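Local atomic coordinates of nucleotidyltransferase-like protein (Exiguobacterium sibiricum, PDB entry 3C18), a protein that is of unknown function but probably acts as a nucleotidyltransferase, its family domain being followed by substrate-binding-like and helix-turn-helix domains. Residues Q4-I9 with F38-L43; S11-Y16 with K56-N61; I23-R28 with D32-Q37; Q73-W78 with R85-W90. All blocks are in the same frame, centred on the assembly; numbering follows the deposited sequence. Where two conformers were deposited one is given.

Interaction 1 of 4, residues Q4-I9 with F38-L43; sequences QATRTI and FDVLLL
Val40 and Leu42 of strand 40-46 face helix 2-15, which lies across one side of the mixed sheet of the nucleotidyltransferase-like domain, an ordinary alpha-on-beta layer. Over these short segments the axes of the helix and of strand 40-43 come within 10.8 Å, and their N-to-C directions differ by 53°. Val40, the first strand residue, lends CG1 to the methyl of Thr6, with Thr6 CG2 4.3 Å from Val40 CG1. Thr6 turns this methyl beside its own backbone N and sets OG1 between N and the carbonyl carbon (chi1 66°). Although it lies against the apolar layer, OG1 hydrogen-bonds to Met2 O, one turn back in the helix. Leu41 points to the opposite face of the sheet, where it meets Trp90 of helix 85-93, so helices cover both faces at this strand. Leu42 does most of the touching and approaches Thr6 tip to tip. Its two methyls divide the work: Leu42 CD1 lies 4.1 Å from Thr6 CB, while Leu42 CD2 takes the hydroxyl side at 4.1 Å from Thr6 OG1. Further along the helix, Ile9 also reaches CD1, its branch slanting across the leucine. All the touching residues are buried, and the contacts are all at van der Waals spacing, with no polar bond among them. Leu43 again turns to the far side, onto Trp90 and Val91. The Ile9 branch that touches is the short one, CG2, placed opposite the backbone N, and Ile9 CG2 stands 4.2 Å from Leu42 CD1.

Interaction 2 of 4, residues S11-Y16 with K56-N61; sequences SEYAAY and KHYRLN
Tyr13 OH accepts a hydrogen bond from Lys56 NZ at 2.8 Å, and this one bond carries most of the contact. The ammonium comes to the edge of the phenol, near the ring plane, not over a face. The oxygen settles beside the end of the lysine chain as well as against its nitrogen: Tyr13 OH is 3.2 Å from Lys56 CE and equally 3.2 Å from Lys56 CD, a snug fit for aliphatic carbons. In Lys56, CG sits beside the backbone N (chi1 -51°) and the chain beyond it is extended, which carries NZ out to the tyrosine coming from the opposite direction. The positive charge probably polarises the phenol oxygen. Tyr13 belongs to the last turns of helix 2-15, whereas Lys56 and Tyr58 lie on strand 53-60, one of the two edge strands of the mixed sheet within this chain; helix and strand edge are bridged here by side chains, their backbones being well separated. Tyr58 brings a second hydroxyl close, with Tyr58 OH 3.6 Å from Tyr13 OH, too distant to count as a bond. A phenylalanine in place of Tyr13 would keep the ring but would probably leave the Lys56 ammonium without this acceptor. Tyr13 also rests on Leu67 and Val44 of the sheet. From Tyr58 to Leu60 the strand pairs antiparallel with a strand of the second subunit, so the sheet runs on across the interface.

Interaction 3 of 4, residues I23-R28 with D32-Q37; sequences IAVEKR and DSLTDQ
The guanidinium of Arg28 and the carboxylate of Asp32 lie nearly in one plane, 8° apart, and meet edge to edge, while Leu34 covers one guanidinium face. Leu34 CD2 stands 3.7 Å above that plane, offset toward its rim, and Leu34 CB lies over the same face. At the edge the arginine grips side-on: Arg28 NE donates to Asp32 OD2 at 3.0 Å, and Arg28 NH2 to Asp32 OD1 at 2.9 Å, the latter using the syn lone pair. A bend at chi3 (-53°) folds the arginine chain back so that this edge can reach the aspartate. Each carboxylate oxygen has a second donor. Arg28 N bonds to Asp32 OD2 at 2.9 Å from the anti side, and Leu34 N bonds to Asp32 OD1 at 3.1 Å from above the carboxylate, 68° out of its plane. That last bond makes an Asx turn, which opens the short 3-10 segment in the connection between two neighbouring antiparallel strands, 19-26 and 40-46. An asparagine in place of Asp32 is likely to leave the Arg28 charge without its mate and, having one acceptor oxygen in the side chain, to lose part of the four-bond grip. Nearer strand 23-26 the contact turns apolar. Val25 crosses Leu34 at about a right angle, with Val25 CG1 3.6 Å from Leu34 CD2. Thr35 presses its methyl against the strand backbone, Thr35 CG2 being 3.5 Å from Val25 O, while its hydroxyl hydrogen-bonds to Phe38 O.

Interaction 4 of 4, residues Q73-W78 with R85-W90; sequences QVLSRW and RRAVHW
Leu75 sets CG opposite its backbone N (chi1 -180°), while Trp78, one helical turn on, swings its ring beside its own N (chi1 -75°); these different choices bring both side chains to the same methyl, that of Ala87. Leu75 CD1 lies 4.1 Å from Ala87 CB, and Trp78 CE3 lies 4.2 Å from that Ala87 CB. The methyl meets the indole obliquely, through the six-membered ring. At Leu75 it is the branch end that closes the gap, since the side chain does not leave the backbone pointing straight at the other helix. The Ala87 methyl points toward helix 72-81, and the helices approach to 8.0 Å between Leu75 CA and Ala87 CA. This is apolar helix-helix packing of small extent, joining two consecutive helices linked by a short turn. Val74 O of the same helix lies 3.4 Å above the Trp78 indole plane, toward its rim, and the Trp53 ring meets Trp78 edge-to-face. On the second helix, Ala87 N donates to Asn84 OD1 in the turn. Helix 72-81 rests on the mixed sheet, with Leu75 on Ile45 of strand 40-46 and Val70 of strand 63-71; Leu75 also touches Tyr103 and Leu107 of helix 103-110, while helix 85-93 covers strand 40-46 through Trp90.

How the interactions relate
All four contacts lie in the nucleotidyltransferase-like part of the chain. Interactions 1 and 2 share helix 2-15, have centres about 7 Å apart and alternate along the sequence; interaction 3 falls within the span of both, and interaction 4 follows them all. Interactions 1, 2 and 3 use three strands of one mixed sheet, where strands 19-26 and 40-46 pair directly. Centres of interactions 3 and 4 are about 15 Å apart, yet they are tied by an Asp36-Arg86 salt bridge and a probable hydrogen bond from Trp90 to Leu34. Interactions 2 and 4 do not touch. Together the four contacts pack helix 2-15 on one face of the sheet and join helices 72-81 and 85-93 on the other, while strand 53-60 carries the sheet into the second subunit.

Interaction 1 of 4, residues Q4-I9 with F38-L43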
# COMPACT_ATOMS: atom_id res chain seq x y z
N GLN A 4 -27.73 19.25 16.40
CA GLN A 4 -28.88 20.04 15.99
C GLN A 4 -28.69 20.48 14.55
O GLN A 4 -29.63 20.48 13.78
CB GLN A 4 -29.08 21.26 16.92
N ALA A 5 -27.46 20.83 14.20
CA ALA A 5 -27.16 21.42 12.87
C ALA A 5 -27.13 20.38 11.74
O ALA A 5 -27.18 20.73 10.55
CB ALA A 5 -25.84 22.19 12.89
N THR A 6 -27.05 19.11 12.11
CA THR A 6 -26.98 18.01 11.11
C THR A 6 -28.13 17.01 11.22
O THR A 6 -28.17 15.98 10.52
CB THR A 6 -25.65 17.21 11.21
OG1 THR A 6 -25.60 16.52 12.46
CG2 THR A 6 -24.44 18.12 11.10
N ARG A 7 -29.07 17.32 12.09
CA ARG A 7 -30.15 16.39 12.41
C ARG A 7 -30.90 15.90 11.18
O ARG A 7 -31.28 14.73 11.08
CB ARG A 7 -31.14 17.01 13.40
CG ARG A 7 -32.10 16.03 14.02
CD ARG A 7 -33.00 16.73 15.02
NE ARG A 7 -32.24 17.29 16.12
CZ ARG A 7 -32.73 18.15 17.01
NH1 ARG A 7 -33.99 18.56 16.91
NH2 ARG A 7 -31.97 18.62 17.98
N THR A 8 -31.09 16.81 10.25
CA THR A 8 -31.85 16.52 9.03
C THR A 8 -31.10 15.54 8.15
O THR A 8 -31.68 14.86 7.29
CB THR A 8 -32.16 17.81 8.24
OG1 THR A 8 -33.05 18.64 9.00
CG2 THR A 8 -32.79 17.50 6.90
N ILE A 9 -29.80 15.46 8.39
CA ILE A 9 -28.95 14.56 7.60
C ILE A 9 -28.76 13.21 8.30
O ILE A 9 -28.90 12.18 7.68
CB ILE A 9 -27.55 15.17 7.30
CG1 ILE A 9 -27.70 16.44 6.45
CG2 ILE A 9 -26.65 14.13 6.58
CD1 ILE A 9 -26.39 17.08 6.02
N PHE A 38 -14.47 20.49 4.41
CA PHE A 38 -15.85 20.84 4.76
C PHE A 38 -15.91 21.32 6.20
O PHE A 38 -14.88 21.40 6.87
CB PHE A 38 -16.80 19.65 4.54
CG PHE A 38 -17.27 19.51 3.12
CD1 PHE A 38 -16.68 20.25 2.11
CD2 PHE A 38 -18.28 18.67 2.79
CE1 PHE A 38 -17.10 20.14 0.81
CE2 PHE A 38 -18.70 18.56 1.49
CZ PHE A 38 -18.10 19.29 0.50
N ASP A 39 -17.12 21.60 6.67
CA ASP A 39 -17.36 22.26 7.96
C ASP A 39 -17.55 21.27 9.08
O ASP A 39 -17.17 21.51 10.23
CB ASP A 39 -18.63 23.15 7.91
CG ASP A 39 -18.53 24.25 6.88
OD1 ASP A 39 -17.49 24.91 6.84
OD2 ASP A 39 -19.50 24.47 6.12
N VAL A 40 -18.21 20.17 8.74
CA VAL A 40 -18.47 19.09 9.69
C VAL A 40 -18.33 17.78 8.98
O VAL A 40 -18.80 17.62 7.86
CB VAL A 40 -19.88 19.18 10.33
CG1 VAL A 40 -20.17 17.95 11.17
CG2 VAL A 40 -19.99 20.44 11.18
N LEU A 41 -17.66 16.84 9.63
CA LEU A 41 -17.54 15.49 9.11
C LEU A 41 -18.34 14.58 10.03
O LEU A 41 -18.22 14.61 11.24
CB LEU A 41 -16.08 15.04 9.01
CG LEU A 41 -15.87 13.70 8.25
CD1 LEU A 41 -14.67 13.75 7.37
CD2 LEU A 41 -15.79 12.51 9.17
N LEU A 42 -19.21 13.81 9.42
CA LEU A 42 -19.99 12.84 10.15
C LEU A 42 -19.46 11.47 9.80
O LEU A 42 -19.29 11.13 8.65
CB LEU A 42 -21.46 12.91 9.75
CG LEU A 42 -22.31 14.08 10.22
CD1 LEU A 42 -23.66 14.04 9.51
CD2 LEU A 42 -22.47 14.05 11.73
N LEU A 43 -19.24 10.67 10.83
CA LEU A 43 -18.78 9.30 10.68
C LEU A 43 -19.85 8.38 11.18
O LEU A 43 -20.19 8.36 12.37
CB LEU A 43 -17.47 9.06 11.44
CG LEU A 43 -17.01 7.59 11.51
CD1 LEU A 43 -16.52 7.10 10.13
CD2 LEU A 43 -15.93 7.43 12.59

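Interaction 2 of 4, residues S11-Y16 with K56-N61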
# COMPACT_ATOMS: atom_id res chain seq x y z
N SER A 11 -30.39 11.81 10.89
CA SER A 11 -31.54 11.16 11.56
C SER A 11 -31.95 9.85 10.91
O SER A 11 -32.24 8.89 11.59
CB SER A 11 -32.76 12.09 11.69
OG SER A 11 -32.62 12.92 12.84
N GLU A 12 -31.90 9.81 9.59
CA GLU A 12 -32.39 8.63 8.86
C GLU A 12 -31.42 7.44 9.12
O GLU A 12 -31.81 6.27 9.09
CB GLU A 12 -32.52 8.95 7.35
N TYR A 13 -30.17 7.79 9.44
CA TYR A 13 -29.10 6.82 9.72
C TYR A 13 -29.28 6.21 11.09
O TYR A 13 -29.16 4.98 11.27
CB TYR A 13 -27.70 7.43 9.56
CG TYR A 13 -27.35 7.71 8.11
CD1 TYR A 13 -26.79 6.75 7.30
CD2 TYR A 13 -27.63 8.96 7.54
CE1 TYR A 13 -26.47 7.03 5.95
CE2 TYR A 13 -27.32 9.24 6.20
CZ TYR A 13 -26.75 8.27 5.41
OH TYR A 13 -26.49 8.53 4.07
N ALA A 14 -29.59 7.06 12.05
CA ALA A 14 -29.83 6.61 13.41
C ALA A 14 -31.02 5.68 13.42
O ALA A 14 -31.11 4.78 14.25
CB ALA A 14 -30.07 7.79 14.36
N ALA A 15 -31.91 5.87 12.46
CA ALA A 15 -33.16 5.07 12.39
C ALA A 15 -32.90 3.67 11.86
O ALA A 15 -33.58 2.71 12.21
CB ALA A 15 -34.22 5.77 11.53
N TYR A 16 -31.93 3.56 10.96
CA TYR A 16 -31.58 2.26 10.37
C TYR A 16 -30.95 1.43 11.48
O TYR A 16 -29.97 1.85 12.12
CB TYR A 16 -30.62 2.41 9.21
CG TYR A 16 -30.26 1.12 8.51
CD1 TYR A 16 -31.22 0.35 7.88
CD2 TYR A 16 -28.96 0.71 8.43
CE1 TYR A 16 -30.86 -0.81 7.19
CE2 TYR A 16 -28.60 -0.43 7.75
CZ TYR A 16 -29.55 -1.19 7.14
OH TYR A 16 -29.16 -2.34 6.49
N LYS A 56 -20.47 10.63 1.17
CA LYS A 56 -21.56 11.46 0.64
C LYS A 56 -21.27 12.90 1.09
O LYS A 56 -20.75 13.13 2.15
CB LYS A 56 -22.89 10.99 1.23
CG LYS A 56 -23.13 9.49 1.08
CD LYS A 56 -24.51 9.08 1.60
CE LYS A 56 -24.67 7.54 1.66
NZ LYS A 56 -26.09 7.02 1.79
N HIS A 57 -21.59 13.86 0.22
CA HIS A 57 -21.38 15.31 0.47
C HIS A 57 -22.67 16.09 0.37
O HIS A 57 -23.38 16.02 -0.61
CB HIS A 57 -20.41 15.93 -0.55
CG HIS A 57 -18.98 15.57 -0.33
ND1 HIS A 57 -17.99 15.84 -1.26
CD2 HIS A 57 -18.37 14.91 0.68
CE1 HIS A 57 -16.83 15.40 -0.81
NE2 HIS A 57 -17.03 14.84 0.37
N TYR A 58 -22.91 16.88 1.41
CA TYR A 58 -24.11 17.68 1.57
C TYR A 58 -23.83 19.13 1.92
O TYR A 58 -22.79 19.47 2.46
CB TYR A 58 -24.91 17.14 2.76
CG TYR A 58 -25.31 15.69 2.66
CD1 TYR A 58 -26.39 15.29 1.88
CD2 TYR A 58 -24.60 14.70 3.35
CE1 TYR A 58 -26.75 13.97 1.79
CE2 TYR A 58 -24.96 13.37 3.27
CZ TYR A 58 -26.03 13.02 2.48
OH TYR A 58 -26.39 11.71 2.39
N ARG A 59 -24.79 19.99 1.59
CA ARG A 59 -24.85 21.35 2.18
C ARG A 59 -26.24 21.52 2.79
O ARG A 59 -27.28 21.24 2.17
CB ARG A 59 -24.54 22.48 1.20
CG ARG A 59 -24.28 23.80 1.93
CD ARG A 59 -23.81 24.88 0.99
NE ARG A 59 -24.83 25.26 0.04
CZ ARG A 59 -24.63 26.08 -0.97
NH1 ARG A 59 -23.43 26.61 -1.16
NH2 ARG A 59 -25.60 26.36 -1.81
N LEU A 60 -26.25 21.88 4.06
CA LEU A 60 -27.51 22.11 4.75
C LEU A 60 -27.48 23.53 5.24
O LEU A 60 -26.79 23.90 6.21
CB LEU A 60 -27.76 21.12 5.89
CG LEU A 60 -29.10 21.39 6.58
CD1 LEU A 60 -30.27 21.50 5.59
CD2 LEU A 60 -29.39 20.35 7.65
N ASN A 61 -28.25 24.33 4.50
CA ASN A 61 -28.29 25.75 4.67
C ASN A 61 -26.95 26.27 4.21
O ASN A 61 -26.66 26.36 3.00
CB ASN A 61 -28.62 26.11 6.11
CG ASN A 61 -30.07 25.70 6.48
OD1 ASN A 61 -30.96 25.70 5.61
ND2 ASN A 61 -30.29 25.34 7.74

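Interaction 3 of 4, residues I23-R28 with D32-Q37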
# COMPACT_ATOMS: atom_id res chain seq x y z
N ILE A 23 -20.63 9.86 14.79
CA ILE A 23 -19.68 10.79 15.36
C ILE A 23 -19.63 12.04 14.52
O ILE A 23 -19.67 11.97 13.30
CB ILE A 23 -18.25 10.15 15.39
CG1 ILE A 23 -18.05 9.34 16.66
CG2 ILE A 23 -17.18 11.21 15.27
CD1 ILE A 23 -17.61 10.15 17.86
N ALA A 24 -19.53 13.18 15.19
CA ALA A 24 -19.38 14.46 14.51
C ALA A 24 -18.05 15.15 14.88
O ALA A 24 -17.65 15.20 16.03
CB ALA A 24 -20.58 15.36 14.79
N VAL A 25 -17.37 15.64 13.85
CA VAL A 25 -16.11 16.33 13.97
C VAL A 25 -16.17 17.65 13.24
O VAL A 25 -16.45 17.72 12.05
CB VAL A 25 -14.99 15.51 13.30
CG1 VAL A 25 -13.61 16.12 13.59
CG2 VAL A 25 -15.07 14.06 13.73
N GLU A 26 -15.87 18.71 13.97
CA GLU A 26 -15.88 20.06 13.42
C GLU A 26 -14.51 20.45 12.91
O GLU A 26 -13.48 20.07 13.46
CB GLU A 26 -16.30 21.05 14.50
CG GLU A 26 -16.46 22.46 14.00
CD GLU A 26 -17.07 23.37 15.05
OE1 GLU A 26 -16.77 23.15 16.24
OE2 GLU A 26 -17.85 24.27 14.68
N LYS A 27 -14.51 21.22 11.84
CA LYS A 27 -13.26 21.74 11.30
C LYS A 27 -12.56 22.60 12.34
O LYS A 27 -13.19 23.25 13.17
CB LYS A 27 -13.49 22.56 10.04
CG LYS A 27 -14.24 23.84 10.25
CD LYS A 27 -14.23 24.64 8.99
CE LYS A 27 -15.03 25.91 9.15
NZ LYS A 27 -14.84 26.70 7.92
N ARG A 28 -11.23 22.55 12.30
CA ARG A 28 -10.40 23.26 13.29
C ARG A 28 -9.84 24.54 12.70
O ARG A 28 -9.30 25.42 13.38
CB ARG A 28 -9.25 22.36 13.73
CG ARG A 28 -9.71 21.05 14.38
CD ARG A 28 -8.59 20.04 14.42
NE ARG A 28 -8.02 19.87 13.09
CZ ARG A 28 -6.96 19.13 12.83
NH1 ARG A 28 -6.33 18.49 13.80
NH2 ARG A 28 -6.52 19.03 11.57
N ASP A 32 -9.75 22.42 6.38
CA ASP A 32 -9.21 21.38 7.25
C ASP A 32 -9.30 20.03 6.56
O ASP A 32 -10.37 19.59 6.16
CB ASP A 32 -10.00 21.34 8.56
CG ASP A 32 -9.30 20.57 9.64
OD1 ASP A 32 -8.24 19.99 9.38
OD2 ASP A 32 -9.82 20.54 10.78
N SER A 33 -8.15 19.40 6.38
CA SER A 33 -8.09 18.07 5.73
C SER A 33 -8.80 17.04 6.60
O SER A 33 -9.29 16.02 6.11
CB SER A 33 -6.65 17.64 5.55
OG SER A 33 -5.99 17.63 6.81
N LEU A 34 -8.88 17.33 7.88
CA LEU A 34 -9.50 16.43 8.86
C LEU A 34 -10.98 16.20 8.55
O LEU A 34 -11.56 15.14 8.86
CB LEU A 34 -9.40 17.01 10.28
CG LEU A 34 -9.93 16.09 11.39
CD1 LEU A 34 -8.96 14.89 11.59
CD2 LEU A 34 -10.17 16.82 12.71
N THR A 35 -11.57 17.20 7.93
CA THR A 35 -13.02 17.20 7.67
C THR A 35 -13.30 17.37 6.19
O THR A 35 -14.35 17.87 5.81
CB THR A 35 -13.76 18.28 8.49
OG1 THR A 35 -13.19 19.56 8.23
CG2 THR A 35 -13.64 18.01 9.96
N ASP A 36 -12.35 16.91 5.38
CA ASP A 36 -12.48 16.90 3.93
C ASP A 36 -12.69 18.27 3.33
O ASP A 36 -13.31 18.41 2.28
CB ASP A 36 -13.68 16.03 3.53
CG ASP A 36 -13.36 14.54 3.51
OD1 ASP A 36 -12.20 14.20 3.76
OD2 ASP A 36 -14.25 13.73 3.19
N GLN A 37 -12.18 19.29 4.01
CA GLN A 37 -12.27 20.70 3.52
C GLN A 37 -13.71 21.21 3.59
O GLN A 37 -14.11 22.17 2.91
CB GLN A 37 -11.72 20.88 2.11
CG GLN A 37 -10.18 20.84 2.06
CD GLN A 37 -9.63 19.43 1.97
OE1 GLN A 37 -10.24 18.55 1.36
NE2 GLN A 37 -8.48 19.19 2.59

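Interaction 4 of 4, residues Q73-W78 with R85-W90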
# COMPACT_ATOMS: atom_id res chain seq x y z
N GLN A 73 -16.56 -3.56 10.58
CA GLN A 73 -15.46 -4.54 10.44
C GLN A 73 -14.33 -3.94 9.66
O GLN A 73 -13.18 -4.32 9.81
CB GLN A 73 -15.93 -5.81 9.73
CG GLN A 73 -17.04 -6.54 10.51
CD GLN A 73 -17.45 -7.88 9.89
OE1 GLN A 73 -16.91 -8.30 8.86
NE2 GLN A 73 -18.43 -8.55 10.52
N VAL A 74 -14.68 -2.97 8.83
CA VAL A 74 -13.67 -2.23 8.08
C VAL A 74 -12.94 -1.26 9.02
O VAL A 74 -11.72 -1.11 8.96
CB VAL A 74 -14.29 -1.49 6.90
CG1 VAL A 74 -13.29 -0.55 6.27
CG2 VAL A 74 -14.81 -2.51 5.87
N LEU A 75 -13.69 -0.61 9.89
CA LEU A 75 -13.13 0.32 10.84
C LEU A 75 -12.25 -0.43 11.83
O LEU A 75 -11.15 -0.00 12.22
CB LEU A 75 -14.24 1.04 11.64
CG LEU A 75 -13.74 2.06 12.67
CD1 LEU A 75 -12.81 3.10 12.00
CD2 LEU A 75 -14.88 2.72 13.44
N SER A 76 -12.76 -1.57 12.25
CA SER A 76 -12.10 -2.39 13.29
C SER A 76 -10.70 -2.73 12.80
O SER A 76 -9.71 -2.56 13.48
CB SER A 76 -12.94 -3.65 13.55
OG SER A 76 -12.23 -4.59 14.32
N ARG A 77 -10.67 -3.23 11.59
CA ARG A 77 -9.43 -3.58 10.92
C ARG A 77 -8.49 -2.39 10.79
O ARG A 77 -7.31 -2.54 10.99
CB ARG A 77 -9.70 -4.11 9.52
CG ARG A 77 -8.45 -4.51 8.80
CD ARG A 77 -8.77 -5.33 7.57
NE ARG A 77 -7.57 -5.53 6.78
CZ ARG A 77 -6.96 -4.56 6.10
NH1 ARG A 77 -7.45 -3.33 6.10
NH2 ARG A 77 -5.86 -4.83 5.44
N TRP A 78 -9.02 -1.22 10.45
CA TRP A 78 -8.17 -0.04 10.33
C TRP A 78 -7.51 0.24 11.65
O TRP A 78 -6.35 0.66 11.74
CB TRP A 78 -8.95 1.23 9.98
CG TRP A 78 -9.40 1.32 8.57
CD1 TRP A 78 -8.90 0.64 7.51
CD2 TRP A 78 -10.42 2.20 8.03
NE1 TRP A 78 -9.56 1.00 6.36
CE2 TRP A 78 -10.47 1.97 6.65
CE3 TRP A 78 -11.26 3.18 8.59
CZ2 TRP A 78 -11.36 2.65 5.80
CZ3 TRP A 78 -12.14 3.86 7.76
CH2 TRP A 78 -12.18 3.59 6.37
N ARG A 85 -5.02 7.02 10.40
CA ARG A 85 -4.78 7.94 11.51
C ARG A 85 -5.93 8.91 11.71
O ARG A 85 -6.26 9.28 12.84
CB ARG A 85 -3.44 8.69 11.33
CG ARG A 85 -2.19 7.74 11.51
CD ARG A 85 -2.29 6.84 12.81
NE ARG A 85 -2.10 7.66 14.01
CZ ARG A 85 -2.27 7.23 15.26
NH1 ARG A 85 -2.63 5.98 15.48
NH2 ARG A 85 -2.09 8.05 16.28
N ARG A 86 -6.54 9.32 10.61
CA ARG A 86 -7.69 10.25 10.70
C ARG A 86 -8.81 9.62 11.47
O ARG A 86 -9.43 10.25 12.30
CB ARG A 86 -8.27 10.65 9.35
CG ARG A 86 -7.74 11.90 8.82
CD ARG A 86 -8.73 12.57 7.87
NE ARG A 86 -9.28 11.62 6.90
CZ ARG A 86 -10.06 11.95 5.89
NH1 ARG A 86 -10.38 13.22 5.68
NH2 ARG A 86 -10.51 11.00 5.06
N ALA A 87 -9.06 8.36 11.18
CA ALA A 87 -10.18 7.65 11.82
C ALA A 87 -9.97 7.56 13.32
O ALA A 87 -10.91 7.70 14.09
CB ALA A 87 -10.39 6.27 11.23
N VAL A 88 -8.72 7.36 13.73
CA VAL A 88 -8.41 7.28 15.16
C VAL A 88 -8.81 8.60 15.79
O VAL A 88 -9.47 8.64 16.82
CB VAL A 88 -6.92 6.97 15.46
CG1 VAL A 88 -6.61 7.20 16.94
CG2 VAL A 88 -6.56 5.56 15.05
N HIS A 89 -8.45 9.67 15.09
CA HIS A 89 -8.71 11.04 15.55
C HIS A 89 -10.20 11.30 15.62
O HIS A 89 -10.70 11.90 16.57
CB HIS A 89 -8.09 12.07 14.58
CG HIS A 89 -8.15 13.48 15.07
ND1 HIS A 89 -7.04 14.27 15.18
CD2 HIS A 89 -9.19 14.23 15.51
CE1 HIS A 89 -7.38 15.46 15.67
NE2 HIS A 89 -8.69 15.46 15.87
N TRP A 90 -10.91 10.82 14.60
CA TRP A 90 -12.34 11.04 14.54
C TRP A 90 -13.03 10.40 15.74
O TRP A 90 -13.90 11.00 16.36
CB TRP A 90 -12.96 10.45 13.27
CG TRP A 90 -12.61 11.16 12.03
CD1 TRP A 90 -12.16 12.44 11.92
CD2 TRP A 90 -12.73 10.66 10.69
NE1 TRP A 90 -11.96 12.76 10.62
CE2 TRP A 90 -12.30 11.68 9.84
CE3 TRP A 90 -13.16 9.45 10.14
CZ2 TRP A 90 -12.27 11.54 8.44
CZ3 TRP A 90 -13.11 9.30 8.76
CH2 TRP A 90 -12.70 10.35 7.93